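Local coordinates for protein peptidase S15/CocE/NonD (Thaumarchaeota archaeon SCGC AB-539-E09, PDB 4PF1) that probably works as a serine aminopeptidase of the alpha/beta-hydrolase fold, releasing residues from the N-terminal end of peptides, at residues A185-V188 with D194-F197; T33-M38 with K146-S151; R107-Y110 with G115-M118; T123-T128 with W269-M274. One frame throughout, in Å; residues are numbered along the deposited sequence.

Interaction 1. Residues A185-V188 with D194-F197; sequences ASMV and DDWF
Met187 runs across the end of Asp195, past OD2, and finishes against the indole of Trp196. Its CB is 4.2 Å from Asp195 OD2. CG comes to 3.3 Å from this oxygen, and SD lies a little farther off, at 3.8 Å. A bend at chi3 (69°) then swings CE back, placing the methyl 3.4 Å from Asp195 OD2 and 3.5 Å from Trp196 CZ2. CE touches both, the two contacts about at right angles, and meets the Trp196 ring obliquely. The Met187 side chain crosses both partners at about a right angle.

A directional bond lies beside this packing. Val188 N donates to Asp194 OD2 at 2.8 Å (N-H...O 154°), meeting the oxygen on its anti side and 31° out of the carboxylate plane. OD2 also accepts from Asp189 N, while OD1 accepts from Gly301 N. An alanine in place of Asp194 would probably leave the amides of Val188, Asp189 and Gly301 without this acceptor, freeing the loop to shift. With Met187 touching residues of the probable catalytic triad and Asp195 next to a bound glycerol, the chemistry is consistent with a buried loop beside a possible pocket, held in shape by the Asp194 carboxylate and presenting the Met187 thioether.

Interaction 2. Residues T33-M38 with K146-S151; sequences TRREEM and KNIPES
Arg35 meets Ile148 face-on: CD1 of the isoleucine stands 3.5 Å above the guanidinium plane, offset toward its rim, with Arg35 NH1 as its nearest atom. The two side chains approach from opposite directions, Arg35 from strand 32-40 at the outer end of the main sheet of the alpha/beta-hydrolase fold, Ile148 from the turn that follows helix 133-147. This is the tight part of the contact. Ile148 is buried, and Trp143 of the same helix packs against Arg35, Glu37 and Ile148 alike.

A bend at chi3 (75°) turns the guanidinium so that its other nitrogens face Glu37, two residues along the strand. NE, at 3.2 Å, and NH2, at 3.0 Å, both grip Glu37 OE2 side-on, from the same face of the carboxylate and close to the guanidinium plane. That salt bridge holds the flat group in its rotation while the methyl lies over part of one face.

The looser side is polar, and Arg35, Asn147 and Glu150 are partly exposed there. Arg35 NH1 reaches Asn147 O at 3.4 Å with an angle of 135°, a weak bond, and Glu150 OE1 stays 5.7 Å from NH1, where opposite charges may attract, though the groups do not touch. Backbones are well separated here, with 9.8 Å between the CA atoms of Arg35 and Ile148. A leucine in place of Arg35 would probably leave Glu37 without its cationic mate and Asn147 O without this donor. Chemically, the Asn147 carbonyl at the C-terminal end of helix 133-147 and the Glu37 carboxylate would probably favour a positive charge at this edge strand.

Interaction 3. Residues R107-Y110 with G115-M118; sequences RGKY and GYMM
Tyr116 and Lys109 are brought together by their torsions: in Tyr116, CG stands opposite the backbone N across the CA-CB bond (chi1 179°), while Lys109 bends at both chi2 (-51°) and chi3, curling its methylenes over that ring. Both belong to the long loop between strand 100-105 and helix 133-147 of the alpha/beta-hydrolase domain, which here turns back on itself within a few residues.

The meeting is a CH-pi contact. Lys109 CD lies 3.8 Å from the centroid of the Tyr116 ring, only 9° off the normal, and CG sits over the CD1 side of the same face. The ammonium goes on past the ring; with NZ 5.7 Å from the centroid its cation-pi attraction is weak at most, and NZ instead bonds to Arg218 O, Gln214 O and Asn220 OD1. Across the ring, the opposite face is approached by the backbone N of Met118. The phenol reaches beyond the loop to hydrogen-bond with the hydroxyl of Tyr162.

Gly108 makes the close backbone approach possible, its CA 4.1 Å from that of Tyr116. Its positive phi favours glycine, and a CB would clash with Gly115 C and Tyr116 N. Arg107 CG packs on Gly115 O, while its guanidinium is bound by Asp43 and Asp136. A second subunit joins from outside, Ser17 and Asp18 of that chain bonding to the amides of Tyr116 and Met118. In the plane of the ring, at its edge, Arg107 O approaches Tyr116 CD1 to 3.4 Å.

Interaction 4. Residues T123-T128 with W269-M274; sequences TGPLNT and WQQQAM
Leu126 points its CD1 methyl into the angle between Gln271 and Gln272, touching Gln271 CB and Gln272 CG at 3.8 Å each. Its side chain lies obliquely to both glutamines, which run extended beyond CG and meet CD1 chiefly with their methylenes. With chi1 at -61° and chi2 at 176°, Leu126 extends CD1 outward as its leading atom. CG meanwhile lies 3.8 Å from Gln271 OE1.

That oxygen also lies against Pro125. Gln271 OE1 approaches Pro125 CG to 3.4 Å and CB to 3.5 Å, resting against the pyrrolidine ring in van der Waals contact. Gln272 NE2 hydrogen-bonds to Phe268 O, while CG of the same residue touches the leucine.

Pro125 and Leu126 occupy the two central positions of a type I beta turn running from Gly124 to Asn127, so their side chains project together from the tip. Asn127 N bonds to Gly124 O at 3.2 Å, and Gly124 N to Asn127 O at 2.9 Å, closing the turn with a pair of backbone bonds. At Gly124 a CB would clash with Pro125 CD, so glycine suits this opening position. The facing residues, Gln271 and Gln272, lie ahead of Ala273, the N-cap of helix 274-279. The contact lies at the surface: Pro125 and Gln271 are exposed, Leu126 and Gln272 partly so. Just after the turn, Thr128 OG1 hydrogen-bonds to Asp14 of a second subunit.

In the fold
Interactions 1, 3 and 4 form a connected group, while interaction 2 sits apart at the edge strand, its centre about 32 Å from that of interaction 1. Interaction 1 is nested in the loop closed by interaction 4: Val188 O lies 3.0 Å from Met274 N, probably a hydrogen bond, and Trp196 CD1 packs 3.6 Å from Trp269 CH2. Interaction 3 meets interaction 4 where Met117 CE comes 3.5 Å from Leu126 O, and meets interaction 1 through Met118 SD and Trp196 CZ2. Of the four, interaction 1 borders the probable triad of Ser161, His328 and Asp295, whereas 3 and 4 share the second subunit.

Interaction 1. Residues A185-V188 with D194-F197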
loop_
_atom_site.group_PDB
_atom_site.type_symbol
_atom_site.label_atom_id
_atom_site.label_comp_id
_atom_site.label_asym_id
_atom_site.label_seq_id
_atom_site.Cartn_x
_atom_site.Cartn_y
_atom_site.Cartn_z
ATOM N N ALA A 185 10.150 -29.288 -5.551
ATOM C CA ALA A 185 10.361 -29.151 -4.096
ATOM C C ALA A 185 9.764 -30.332 -3.284
ATOM O O ALA A 185 8.994 -30.113 -2.347
ATOM C CB ALA A 185 9.739 -27.844 -3.631
ATOM N N SER A 186 10.113 -31.571 -3.665
ATOM C CA SER A 186 9.551 -32.798 -3.102
ATOM C C SER A 186 9.905 -33.050 -1.642
ATOM O O SER A 186 10.980 -32.660 -1.173
ATOM C CB SER A 186 9.994 -34.003 -3.925
ATOM O OG SER A 186 9.537 -33.901 -5.262
ATOM N N MET A 187 8.997 -33.753 -0.935
ATOM C CA MET A 187 9.217 -34.230 0.426
ATOM C C MET A 187 10.077 -35.485 0.302
ATOM O O MET A 187 9.631 -36.471 -0.293
ATOM C CB MET A 187 7.871 -34.530 1.125
ATOM C CG MET A 187 6.983 -33.304 1.313
ATOM S SD MET A 187 5.342 -33.691 1.994
ATOM C CE MET A 187 5.777 -34.167 3.625
ATOM N N VAL A 188 11.342 -35.418 0.739
ATOM C CA VAL A 188 12.282 -36.535 0.567
ATOM C C VAL A 188 12.683 -37.118 1.923
ATOM O O VAL A 188 12.555 -38.326 2.127
ATOM C CB VAL A 188 13.507 -36.100 -0.283
ATOM C CG1 VAL A 188 14.634 -37.130 -0.241
ATOM C CG2 VAL A 188 13.089 -35.817 -1.722
ATOM N N ASP A 194 13.813 -31.730 5.719
ATOM C CA ASP A 194 12.672 -31.218 4.977
ATOM C C ASP A 194 11.608 -30.587 5.918
ATOM O O ASP A 194 11.889 -29.545 6.505
ATOM C CB ASP A 194 12.089 -32.259 4.006
ATOM C CG ASP A 194 12.913 -32.435 2.726
ATOM O OD1 ASP A 194 13.565 -31.455 2.294
ATOM O OD2 ASP A 194 12.893 -33.544 2.154
ATOM N N ASP A 195 10.405 -31.174 6.038
ATOM C CA ASP A 195 9.287 -30.542 6.755
ATOM C C ASP A 195 9.229 -30.703 8.280
ATOM O O ASP A 195 8.871 -29.738 8.954
ATOM C CB ASP A 195 7.951 -31.026 6.184
ATOM C CG ASP A 195 7.705 -30.551 4.773
ATOM O OD1 ASP A 195 7.456 -29.343 4.590
ATOM O OD2 ASP A 195 7.758 -31.386 3.856
ATOM N N TRP A 196 9.434 -31.918 8.810
ATOM C CA TRP A 196 9.204 -32.195 10.235
ATOM C C TRP A 196 10.406 -31.869 11.132
ATOM O O TRP A 196 10.210 -31.311 12.210
ATOM C CB TRP A 196 8.738 -33.650 10.446
ATOM C CG TRP A 196 7.870 -34.184 9.332
ATOM C CD1 TRP A 196 8.119 -35.275 8.552
ATOM C CD2 TRP A 196 6.658 -33.596 8.826
ATOM N NE1 TRP A 196 7.141 -35.408 7.593
ATOM C CE2 TRP A 196 6.233 -34.387 7.735
ATOM C CE3 TRP A 196 5.897 -32.467 9.182
ATOM C CZ2 TRP A 196 5.048 -34.123 7.038
ATOM C CZ3 TRP A 196 4.750 -32.178 8.456
ATOM C CH2 TRP A 196 4.338 -33.000 7.398
ATOM N N PHE A 197 11.628 -32.230 10.708
ATOM C CA PHE A 197 12.859 -31.951 11.459
ATOM C C PHE A 197 13.983 -31.501 10.524
ATOM O O PHE A 197 13.999 -31.883 9.353
ATOM C CB PHE A 197 13.355 -33.200 12.239
ATOM C CG PHE A 197 12.411 -33.901 13.190
ATOM C CD1 PHE A 197 11.454 -34.793 12.714
ATOM C CD2 PHE A 197 12.596 -33.814 14.565
ATOM C CE1 PHE A 197 10.624 -35.492 13.595
ATOM C CE2 PHE A 197 11.762 -34.512 15.447
ATOM C CZ PHE A 197 10.784 -35.348 14.957
#

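Interaction 2. Residues T33-M38 with K146-S151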
loop_
_atom_site.group_PDB
_atom_site.type_symbol
_atom_site.label_atom_id
_atom_site.label_comp_id
_atom_site.label_asym_id
_atom_site.label_seq_id
_atom_site.Cartn_x
_atom_site.Cartn_y
_atom_site.Cartn_z
ATOM N N THR A 33 -14.067 -29.816 -20.688
ATOM C CA THR A 33 -15.045 -30.718 -20.079
ATOM C C THR A 33 -14.458 -31.252 -18.767
ATOM O O THR A 33 -13.274 -31.591 -18.709
ATOM C CB THR A 33 -15.442 -31.830 -21.061
ATOM O OG1 THR A 33 -16.025 -31.229 -22.217
ATOM C CG2 THR A 33 -16.429 -32.826 -20.461
ATOM N N ARG A 34 -15.282 -31.294 -17.712
ATOM C CA ARG A 34 -14.865 -31.760 -16.396
ATOM C C ARG A 34 -15.469 -33.137 -16.108
ATOM O O ARG A 34 -16.686 -33.256 -15.945
ATOM C CB ARG A 34 -15.272 -30.733 -15.322
ATOM C CG ARG A 34 -14.731 -31.018 -13.922
ATOM C CD ARG A 34 -15.224 -29.988 -12.919
ATOM N NE ARG A 34 -14.594 -28.682 -13.121
ATOM C CZ ARG A 34 -13.486 -28.283 -12.504
ATOM N NH1 ARG A 34 -12.886 -29.075 -11.622
ATOM N NH2 ARG A 34 -12.973 -27.086 -12.755
ATOM N N ARG A 35 -14.616 -34.179 -16.080
ATOM C CA ARG A 35 -15.034 -35.553 -15.791
ATOM C C ARG A 35 -14.627 -35.943 -14.375
ATOM O O ARG A 35 -13.441 -35.915 -14.043
ATOM C CB ARG A 35 -14.436 -36.536 -16.810
ATOM C CG ARG A 35 -15.360 -36.851 -17.973
ATOM C CD ARG A 35 -14.812 -37.970 -18.841
ATOM N NE ARG A 35 -14.969 -39.285 -18.214
ATOM C CZ ARG A 35 -14.808 -40.442 -18.852
ATOM N NH1 ARG A 35 -14.496 -40.458 -20.142
ATOM N NH2 ARG A 35 -14.969 -41.588 -18.208
ATOM N N GLU A 36 -15.613 -36.286 -13.534
ATOM C CA GLU A 36 -15.376 -36.689 -12.146
ATOM C C GLU A 36 -15.581 -38.194 -12.029
ATOM O O GLU A 36 -16.684 -38.692 -12.280
ATOM C CB GLU A 36 -16.290 -35.913 -11.186
ATOM C CG GLU A 36 -16.050 -34.409 -11.225
ATOM C CD GLU A 36 -16.917 -33.579 -10.298
ATOM O OE1 GLU A 36 -18.160 -33.735 -10.339
ATOM O OE2 GLU A 36 -16.355 -32.725 -9.577
ATOM N N GLU A 37 -14.498 -38.929 -11.735
ATOM C CA GLU A 37 -14.554 -40.388 -11.697
ATOM C C GLU A 37 -14.043 -40.966 -10.385
ATOM O O GLU A 37 -13.027 -40.514 -9.857
ATOM C CB GLU A 37 -13.747 -40.984 -12.868
ATOM C CG GLU A 37 -14.257 -40.591 -14.249
ATOM C CD GLU A 37 -15.532 -41.271 -14.716
ATOM O OE1 GLU A 37 -15.862 -42.357 -14.190
ATOM O OE2 GLU A 37 -16.186 -40.727 -15.634
ATOM N N MET A 38 -14.739 -41.989 -9.876
ATOM C CA MET A 38 -14.321 -42.732 -8.691
ATOM C C MET A 38 -13.675 -44.029 -9.186
ATOM O O MET A 38 -14.368 -45.025 -9.413
ATOM C CB MET A 38 -15.511 -42.989 -7.737
ATOM C CG MET A 38 -15.994 -41.739 -7.008
ATOM S SD MET A 38 -14.827 -41.113 -5.762
ATOM C CE MET A 38 -15.167 -42.227 -4.391
ATOM N N LYS A 146 -7.155 -46.143 -20.813
ATOM C CA LYS A 146 -8.175 -47.047 -21.357
ATOM C C LYS A 146 -9.548 -46.379 -21.487
ATOM O O LYS A 146 -10.340 -46.800 -22.331
ATOM C CB LYS A 146 -8.317 -48.302 -20.476
ATOM C CG LYS A 146 -7.278 -49.385 -20.739
ATOM C CD LYS A 146 -7.403 -50.509 -19.715
ATOM C CE LYS A 146 -6.619 -51.742 -20.094
ATOM N NZ LYS A 146 -5.177 -51.611 -19.763
ATOM N N ASN A 147 -9.854 -45.373 -20.639
ATOM C CA ASN A 147 -11.193 -44.773 -20.623
ATOM C C ASN A 147 -11.262 -43.323 -21.125
ATOM O O ASN A 147 -12.369 -42.797 -21.273
ATOM C CB ASN A 147 -11.805 -44.879 -19.231
ATOM C CG ASN A 147 -12.045 -46.307 -18.821
ATOM O OD1 ASN A 147 -13.090 -46.892 -19.114
ATOM N ND2 ASN A 147 -11.049 -46.924 -18.202
ATOM N N ILE A 148 -10.112 -42.682 -21.411
ATOM C CA ILE A 148 -10.118 -41.325 -21.970
ATOM C C ILE A 148 -9.702 -41.428 -23.447
ATOM O O ILE A 148 -8.524 -41.654 -23.741
ATOM C CB ILE A 148 -9.254 -40.312 -21.152
ATOM C CG1 ILE A 148 -9.623 -40.305 -19.633
ATOM C CG2 ILE A 148 -9.310 -38.901 -21.760
ATOM C CD1 ILE A 148 -11.155 -40.030 -19.252
ATOM N N PRO A 149 -10.677 -41.341 -24.388
ATOM C CA PRO A 149 -10.346 -41.544 -25.813
ATOM C C PRO A 149 -9.576 -40.394 -26.465
ATOM O O PRO A 149 -8.950 -40.602 -27.507
ATOM C CB PRO A 149 -11.716 -41.716 -26.469
ATOM C CG PRO A 149 -12.659 -40.991 -25.582
ATOM C CD PRO A 149 -12.130 -41.140 -24.191
ATOM N N GLU A 150 -9.622 -39.191 -25.867
ATOM C CA GLU A 150 -8.943 -38.002 -26.398
ATOM C C GLU A 150 -7.422 -38.057 -26.160
ATOM O O GLU A 150 -6.691 -37.233 -26.714
ATOM C CB GLU A 150 -9.527 -36.717 -25.777
ATOM C CG GLU A 150 -10.981 -36.441 -26.140
ATOM C CD GLU A 150 -12.021 -37.198 -25.331
ATOM O OE1 GLU A 150 -11.700 -37.647 -24.206
ATOM O OE2 GLU A 150 -13.161 -37.344 -25.826
ATOM N N SER A 151 -6.948 -39.018 -25.348
ATOM C CA SER A 151 -5.526 -39.132 -25.028
ATOM C C SER A 151 -4.746 -39.944 -26.075
ATOM O O SER A 151 -5.333 -40.740 -26.807
ATOM C CB SER A 151 -5.331 -39.737 -23.639
ATOM O OG SER A 151 -5.538 -41.139 -23.612
#

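Interaction 3. Residues R107-Y110 with G115-M118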
loop_
_atom_site.group_PDB
_atom_site.type_symbol
_atom_site.label_atom_id
_atom_site.label_comp_id
_atom_site.label_asym_id
_atom_site.label_seq_id
_atom_site.Cartn_x
_atom_site.Cartn_y
_atom_site.Cartn_z
ATOM N N ARG A 107 -5.427 -41.721 -1.520
ATOM C CA ARG A 107 -6.176 -42.619 -0.639
ATOM C C ARG A 107 -6.388 -41.997 0.750
ATOM O O ARG A 107 -5.450 -41.446 1.337
ATOM C CB ARG A 107 -5.437 -43.965 -0.518
ATOM C CG ARG A 107 -6.222 -45.069 0.183
ATOM C CD ARG A 107 -5.397 -46.339 0.294
ATOM N NE ARG A 107 -5.285 -47.036 -0.993
ATOM C CZ ARG A 107 -5.972 -48.128 -1.313
ATOM N NH1 ARG A 107 -5.813 -48.694 -2.503
ATOM N NH2 ARG A 107 -6.807 -48.673 -0.441
ATOM N N GLY A 108 -7.630 -42.046 1.220
ATOM C CA GLY A 108 -8.019 -41.564 2.539
ATOM C C GLY A 108 -8.256 -40.074 2.694
ATOM O O GLY A 108 -8.549 -39.622 3.805
ATOM N N LYS A 109 -8.131 -39.287 1.601
ATOM C CA LYS A 109 -8.321 -37.839 1.683
ATOM C C LYS A 109 -9.486 -37.339 0.844
ATOM O O LYS A 109 -9.680 -37.780 -0.292
ATOM C CB LYS A 109 -7.036 -37.073 1.292
ATOM C CG LYS A 109 -5.924 -37.078 2.366
ATOM C CD LYS A 109 -6.390 -36.642 3.781
ATOM C CE LYS A 109 -6.771 -35.177 3.872
ATOM N NZ LYS A 109 -7.575 -34.896 5.083
ATOM N N TYR A 110 -10.246 -36.380 1.423
ATOM C CA TYR A 110 -11.373 -35.656 0.834
ATOM C C TYR A 110 -12.404 -36.572 0.138
ATOM O O TYR A 110 -13.195 -37.220 0.821
ATOM C CB TYR A 110 -10.872 -34.559 -0.122
ATOM C CG TYR A 110 -10.251 -33.377 0.596
ATOM C CD1 TYR A 110 -11.034 -32.314 1.036
ATOM C CD2 TYR A 110 -8.883 -33.331 0.851
ATOM C CE1 TYR A 110 -10.472 -31.229 1.706
ATOM C CE2 TYR A 110 -8.306 -32.242 1.506
ATOM C CZ TYR A 110 -9.105 -31.190 1.927
ATOM O OH TYR A 110 -8.548 -30.115 2.570
ATOM N N GLY A 115 -8.195 -45.618 4.073
ATOM C CA GLY A 115 -7.511 -45.034 5.217
ATOM C C GLY A 115 -6.398 -44.104 4.795
ATOM O O GLY A 115 -5.836 -44.252 3.701
ATOM N N TYR A 116 -6.076 -43.121 5.644
ATOM C CA TYR A 116 -5.027 -42.179 5.299
ATOM C C TYR A 116 -3.808 -42.341 6.193
ATOM O O TYR A 116 -3.896 -42.198 7.414
ATOM C CB TYR A 116 -5.538 -40.726 5.322
ATOM C CG TYR A 116 -4.464 -39.711 4.992
ATOM C CD1 TYR A 116 -3.886 -39.666 3.727
ATOM C CD2 TYR A 116 -3.971 -38.848 5.965
ATOM C CE1 TYR A 116 -2.864 -38.767 3.429
ATOM C CE2 TYR A 116 -2.953 -37.939 5.678
ATOM C CZ TYR A 116 -2.406 -37.899 4.405
ATOM O OH TYR A 116 -1.405 -37.011 4.110
ATOM N N MET A 117 -2.664 -42.628 5.562
ATOM C CA MET A 117 -1.365 -42.738 6.211
ATOM C C MET A 117 -0.480 -41.631 5.667
ATOM O O MET A 117 -0.248 -41.590 4.454
ATOM C CB MET A 117 -0.738 -44.122 5.952
ATOM C CG MET A 117 -1.291 -45.223 6.836
ATOM S SD MET A 117 -0.671 -46.861 6.358
ATOM C CE MET A 117 0.978 -46.803 7.056
ATOM N N MET A 118 -0.048 -40.691 6.541
ATOM C CA MET A 118 0.806 -39.548 6.179
ATOM C C MET A 118 1.998 -40.026 5.348
ATOM O O MET A 118 2.771 -40.851 5.826
ATOM C CB MET A 118 1.289 -38.815 7.452
ATOM C CG MET A 118 2.266 -37.663 7.184
ATOM S SD MET A 118 1.491 -36.182 6.502
ATOM C CE MET A 118 0.504 -35.636 7.918
#

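Interaction 4. Residues T123-T128 with W269-M274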
loop_
_atom_site.group_PDB
_atom_site.type_symbol
_atom_site.label_atom_id
_atom_site.label_comp_id
_atom_site.label_asym_id
_atom_site.label_seq_id
_atom_site.Cartn_x
_atom_site.Cartn_y
_atom_site.Cartn_z
ATOM N N THR A 123 4.832 -50.766 0.206
ATOM C CA THR A 123 4.482 -51.999 0.920
ATOM C C THR A 123 5.756 -52.642 1.473
ATOM O O THR A 123 6.772 -52.702 0.775
ATOM C CB THR A 123 3.693 -52.977 0.020
ATOM O OG1 THR A 123 4.463 -53.293 -1.139
ATOM C CG2 THR A 123 2.328 -52.436 -0.384
ATOM N N GLY A 124 5.708 -53.029 2.743
ATOM C CA GLY A 124 6.840 -53.621 3.441
ATOM C C GLY A 124 6.721 -53.527 4.950
ATOM O O GLY A 124 5.618 -53.657 5.489
ATOM N N PRO A 125 7.848 -53.274 5.674
ATOM C CA PRO A 125 7.779 -53.221 7.152
ATOM C C PRO A 125 6.959 -52.046 7.704
ATOM O O PRO A 125 6.481 -52.126 8.837
ATOM C CB PRO A 125 9.252 -53.110 7.576
ATOM C CG PRO A 125 10.047 -53.526 6.376
ATOM C CD PRO A 125 9.236 -53.108 5.196
ATOM N N LEU A 126 6.784 -50.971 6.916
ATOM C CA LEU A 126 6.023 -49.803 7.367
ATOM C C LEU A 126 4.657 -49.692 6.650
ATOM O O LEU A 126 3.926 -48.722 6.870
ATOM C CB LEU A 126 6.850 -48.512 7.178
ATOM C CG LEU A 126 8.184 -48.432 7.952
ATOM C CD1 LEU A 126 8.938 -47.170 7.606
ATOM C CD2 LEU A 126 7.966 -48.507 9.464
ATOM N N ASN A 127 4.299 -50.707 5.829
ATOM C CA ASN A 127 3.030 -50.733 5.098
ATOM C C ASN A 127 2.592 -52.180 4.809
ATOM O O ASN A 127 3.084 -52.808 3.870
ATOM C CB ASN A 127 3.128 -49.907 3.798
ATOM C CG ASN A 127 1.856 -49.836 2.982
ATOM O OD1 ASN A 127 0.761 -50.196 3.433
ATOM N ND2 ASN A 127 1.973 -49.340 1.762
ATOM N N THR A 128 1.640 -52.690 5.612
ATOM C CA THR A 128 1.107 -54.054 5.487
ATOM C C THR A 128 -0.335 -54.052 4.927
ATOM O O THR A 128 -1.030 -55.065 5.023
ATOM C CB THR A 128 1.162 -54.773 6.855
ATOM O OG1 THR A 128 0.484 -53.978 7.835
ATOM C CG2 THR A 128 2.589 -55.066 7.309
ATOM N N TRP A 269 12.379 -43.532 10.087
ATOM C CA TRP A 269 12.761 -42.435 9.201
ATOM C C TRP A 269 13.766 -42.880 8.139
ATOM O O TRP A 269 13.694 -42.407 7.003
ATOM C CB TRP A 269 13.324 -41.260 10.010
ATOM C CG TRP A 269 12.322 -40.600 10.912
ATOM C CD1 TRP A 269 12.338 -40.575 12.276
ATOM C CD2 TRP A 269 11.162 -39.853 10.510
ATOM N NE1 TRP A 269 11.261 -39.861 12.750
ATOM C CE2 TRP A 269 10.528 -39.397 11.687
ATOM C CE3 TRP A 269 10.610 -39.502 9.264
ATOM C CZ2 TRP A 269 9.359 -38.626 11.659
ATOM C CZ3 TRP A 269 9.450 -38.738 9.237
ATOM C CH2 TRP A 269 8.834 -38.313 10.422
ATOM N N GLN A 270 14.700 -43.781 8.501
ATOM C CA GLN A 270 15.719 -44.295 7.578
ATOM C C GLN A 270 15.081 -45.052 6.392
ATOM O O GLN A 270 15.514 -44.870 5.252
ATOM C CB GLN A 270 16.718 -45.201 8.319
ATOM C CG GLN A 270 17.638 -44.443 9.273
ATOM C CD GLN A 270 18.682 -45.331 9.890
ATOM O OE1 GLN A 270 19.635 -45.752 9.231
ATOM N NE2 GLN A 270 18.546 -45.609 11.180
ATOM N N GLN A 271 14.028 -45.856 6.662
ATOM C CA GLN A 271 13.311 -46.642 5.643
ATOM C C GLN A 271 12.425 -45.774 4.730
ATOM O O GLN A 271 12.041 -46.232 3.649
ATOM C CB GLN A 271 12.439 -47.717 6.310
ATOM C CG GLN A 271 13.206 -48.942 6.786
ATOM C CD GLN A 271 12.307 -49.913 7.513
ATOM O OE1 GLN A 271 11.294 -50.388 6.983
ATOM N NE2 GLN A 271 12.667 -50.243 8.742
ATOM N N GLN A 272 12.070 -44.551 5.172
ATOM C CA GLN A 272 11.184 -43.662 4.412
ATOM C C GLN A 272 11.929 -42.607 3.575
ATOM O O GLN A 272 11.291 -41.934 2.757
ATOM C CB GLN A 272 10.187 -42.972 5.344
ATOM C CG GLN A 272 9.031 -43.869 5.754
ATOM C CD GLN A 272 8.076 -43.148 6.658
ATOM O OE1 GLN A 272 7.051 -42.615 6.221
ATOM N NE2 GLN A 272 8.407 -43.089 7.933
ATOM N N ALA A 273 13.263 -42.460 3.766
ATOM C CA ALA A 273 14.069 -41.490 3.006
ATOM C C ALA A 273 13.988 -41.800 1.506
ATOM O O ALA A 273 14.405 -42.875 1.069
ATOM C CB ALA A 273 15.513 -41.511 3.483
ATOM N N MET A 274 13.361 -40.890 0.745
ATOM C CA MET A 274 13.093 -41.049 -0.686
ATOM C C MET A 274 14.358 -41.157 -1.532
ATOM O O MET A 274 14.346 -41.872 -2.530
ATOM C CB MET A 274 12.207 -39.908 -1.199
ATOM C CG MET A 274 10.811 -39.933 -0.607
ATOM S SD MET A 274 9.968 -41.503 -0.924
ATOM C CE MET A 274 9.287 -41.157 -2.555
#